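Local coordinates for nisin immunity protein (Lactococcus lactis subsp. lactis, PDB 5XHB), which is involved in immunity of the producing bacterium against exogenously supplied nisin, as a lipoprotein of the cell membrane, at residues L49-M54 with S67-L72. Sequence-based numbering, arbitrary orientation.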
loop_
_atom_site.group_PDB
_atom_site.type_symbol
_atom_site.label_atom_id
_atom_site.label_comp_id
_atom_site.label_asym_id
_atom_site.label_seq_id
_atom_site.Cartn_x
_atom_site.Cartn_y
_atom_site.Cartn_z
ATOM N N LEU A 49 17.391 5.227 -14.262
ATOM C CA LEU A 49 17.566 6.015 -13.059
ATOM C C LEU A 49 16.348 6.892 -12.833
ATOM O O LEU A 49 15.912 7.611 -13.730
ATOM C CB LEU A 49 18.843 6.869 -13.141
ATOM C CG LEU A 49 19.152 7.658 -11.868
ATOM C CD1 LEU A 49 20.637 7.608 -11.543
ATOM C CD2 LEU A 49 18.700 9.096 -12.024
ATOM N N LEU A 50 15.801 6.828 -11.629
ATOM C CA LEU A 50 14.679 7.670 -11.257
ATOM C C LEU A 50 15.041 8.479 -10.032
ATOM O O LEU A 50 15.739 7.991 -9.144
ATOM C CB LEU A 50 13.423 6.833 -10.975
ATOM C CG LEU A 50 12.848 6.019 -12.142
ATOM C CD1 LEU A 50 11.602 5.269 -11.701
ATOM C CD2 LEU A 50 12.525 6.922 -13.313
ATOM N N ILE A 51 14.554 9.713 -9.988
ATOM C CA ILE A 51 14.725 10.572 -8.829
ATOM C C ILE A 51 13.361 10.863 -8.226
ATOM O O ILE A 51 12.491 11.403 -8.902
ATOM C CB ILE A 51 15.421 11.894 -9.204
ATOM C CG1 ILE A 51 16.780 11.613 -9.848
ATOM C CG2 ILE A 51 15.562 12.777 -7.978
ATOM C CD1 ILE A 51 17.525 12.879 -10.293
ATOM N N VAL A 52 13.159 10.487 -6.969
ATOM C CA VAL A 52 11.820 10.540 -6.391
ATOM C C VAL A 52 11.741 11.387 -5.130
ATOM O O VAL A 52 12.448 11.143 -4.156
ATOM C CB VAL A 52 11.295 9.135 -6.047
ATOM C CG1 VAL A 52 9.785 9.182 -5.852
ATOM C CG2 VAL A 52 11.649 8.149 -7.148
ATOM N N ASP A 53 10.857 12.375 -5.155
ATOM C CA ASP A 53 10.597 13.195 -3.983
ATOM C C ASP A 53 9.938 12.353 -2.898
ATOM O O ASP A 53 8.831 11.877 -3.082
ATOM C CB ASP A 53 9.708 14.382 -4.350
ATOM C CG ASP A 53 9.418 15.275 -3.161
ATOM O OD1 ASP A 53 8.463 14.979 -2.412
ATOM O OD2 ASP A 53 10.150 16.272 -2.978
HETATM N N MSE A 54 10.612 12.175 -1.766
HETATM C CA MSE A 54 10.128 11.269 -0.728
HETATM C C MSE A 54 8.798 11.709 -0.118
HETATM O O MSE A 54 8.031 10.881 0.365
HETATM C CB MSE A 54 11.178 11.127 0.372
HETATM C CG MSE A 54 11.030 9.890 1.238
HETATM SE SE MSE A 54 12.776 9.094 1.606
HETATM C CE MSE A 54 13.806 10.733 1.884
ATOM N N SER A 67 14.663 13.997 -1.564
ATOM C CA SER A 67 14.589 13.073 -2.690
ATOM C C SER A 67 15.432 11.826 -2.459
ATOM O O SER A 67 16.382 11.836 -1.673
ATOM C CB SER A 67 15.024 13.759 -3.981
ATOM O OG SER A 67 16.433 13.855 -4.057
ATOM N N VAL A 68 15.066 10.747 -3.143
ATOM C CA VAL A 68 15.882 9.545 -3.155
ATOM C C VAL A 68 16.111 9.151 -4.611
ATOM O O VAL A 68 15.218 9.296 -5.450
ATOM C CB VAL A 68 15.232 8.392 -2.354
ATOM C CG1 VAL A 68 13.878 8.048 -2.920
ATOM C CG2 VAL A 68 16.129 7.166 -2.352
ATOM N N THR A 69 17.327 8.707 -4.912
ATOM C CA THR A 69 17.689 8.296 -6.261
ATOM C C THR A 69 17.638 6.780 -6.363
ATOM O O THR A 69 18.240 6.073 -5.556
ATOM C CB THR A 69 19.093 8.788 -6.651
ATOM O OG1 THR A 69 19.155 10.208 -6.487
ATOM C CG2 THR A 69 19.409 8.424 -8.091
ATOM N N LEU A 70 16.893 6.287 -7.343
ATOM C CA LEU A 70 16.766 4.851 -7.546
ATOM C C LEU A 70 17.409 4.431 -8.848
ATOM O O LEU A 70 17.114 4.981 -9.912
ATOM C CB LEU A 70 15.304 4.427 -7.549
ATOM C CG LEU A 70 14.465 4.747 -6.320
ATOM C CD1 LEU A 70 13.051 4.260 -6.581
ATOM C CD2 LEU A 70 15.052 4.107 -5.066
ATOM N N VAL A 71 18.294 3.454 -8.768
ATOM C CA VAL A 71 18.798 2.829 -9.980
ATOM C C VAL A 71 18.117 1.472 -10.169
ATOM O O VAL A 71 18.326 0.545 -9.372
ATOM C CB VAL A 71 20.326 2.669 -9.931
ATOM C CG1 VAL A 71 20.805 1.785 -11.069
ATOM C CG2 VAL A 71 20.976 4.041 -10.000
ATOM N N LEU A 72 17.292 1.377 -11.215
ATOM C CA LEU A 72 16.583 0.151 -11.570
ATOM C C LEU A 72 17.401 -0.600 -12.599
ATOM O O LEU A 72 17.692 -0.074 -13.673
ATOM C CB LEU A 72 15.186 0.460 -12.134
ATOM C CG LEU A 72 14.426 1.601 -11.458
ATOM C CD1 LEU A 72 13.094 1.837 -12.156
ATOM C CD2 LEU A 72 14.210 1.268 -10.019
#
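L50 pairs with L70 and V52 with V68 across two neighbouring strands of an antiparallel sheet. Strand 39-53 lies beside strand 67-78 here, and the two short segments run at 159° to each other. Both pairs are hydrogen-bonded pairs, each closed by two backbone bonds. L70 N donates to L50 O at 2.7 Å and is nearly straight. V68 N reaches V52 O at 2.8 Å, but it is tilted from the carbonyl plane. The same acceptors also meet CA-H groups, S67 CA lying 3.2 Å from V52 O.

The face that carries L50, V52, V68, L70 and L72 is the buried one, packed between the strands and the loops over it. CD1 of L50 meets CD1 of L72 at 3.8 Å. CG2 of V52 reaches across the strands to CD1 of L70 at 4.2 Å. V68 turns CG1 between its backbone N and carbonyl carbon (chi1 59°), which brings this methyl to 3.6 Å from V52 O. Loop residues Y17, L108 and F111 cover this face.

The other face is the solvent side. L49 is exposed there, and I51, D53, S67, T69 and V71 are partly so. L49 still makes close contacts. Its CG is anti to the backbone N (chi1 -176°), and CD1 lies against T69 CG2 at 3.8 Å and V71 CG2 at 3.9 Å. CG2 of I51 meets S67 loosely, and I51 also packs on L60 of strand 59-60. Polar groups gather towards the D53 end: S67 OG bonds to the backbone N of N64, and D53 holds S56 and N64 with its carboxylate. These bonds tie the pair to the connection between the two strands.

Backbone bonds set the register. One face is wholly aliphatic and buried; the other mixes aliphatic and polar side chains and is partly open to water.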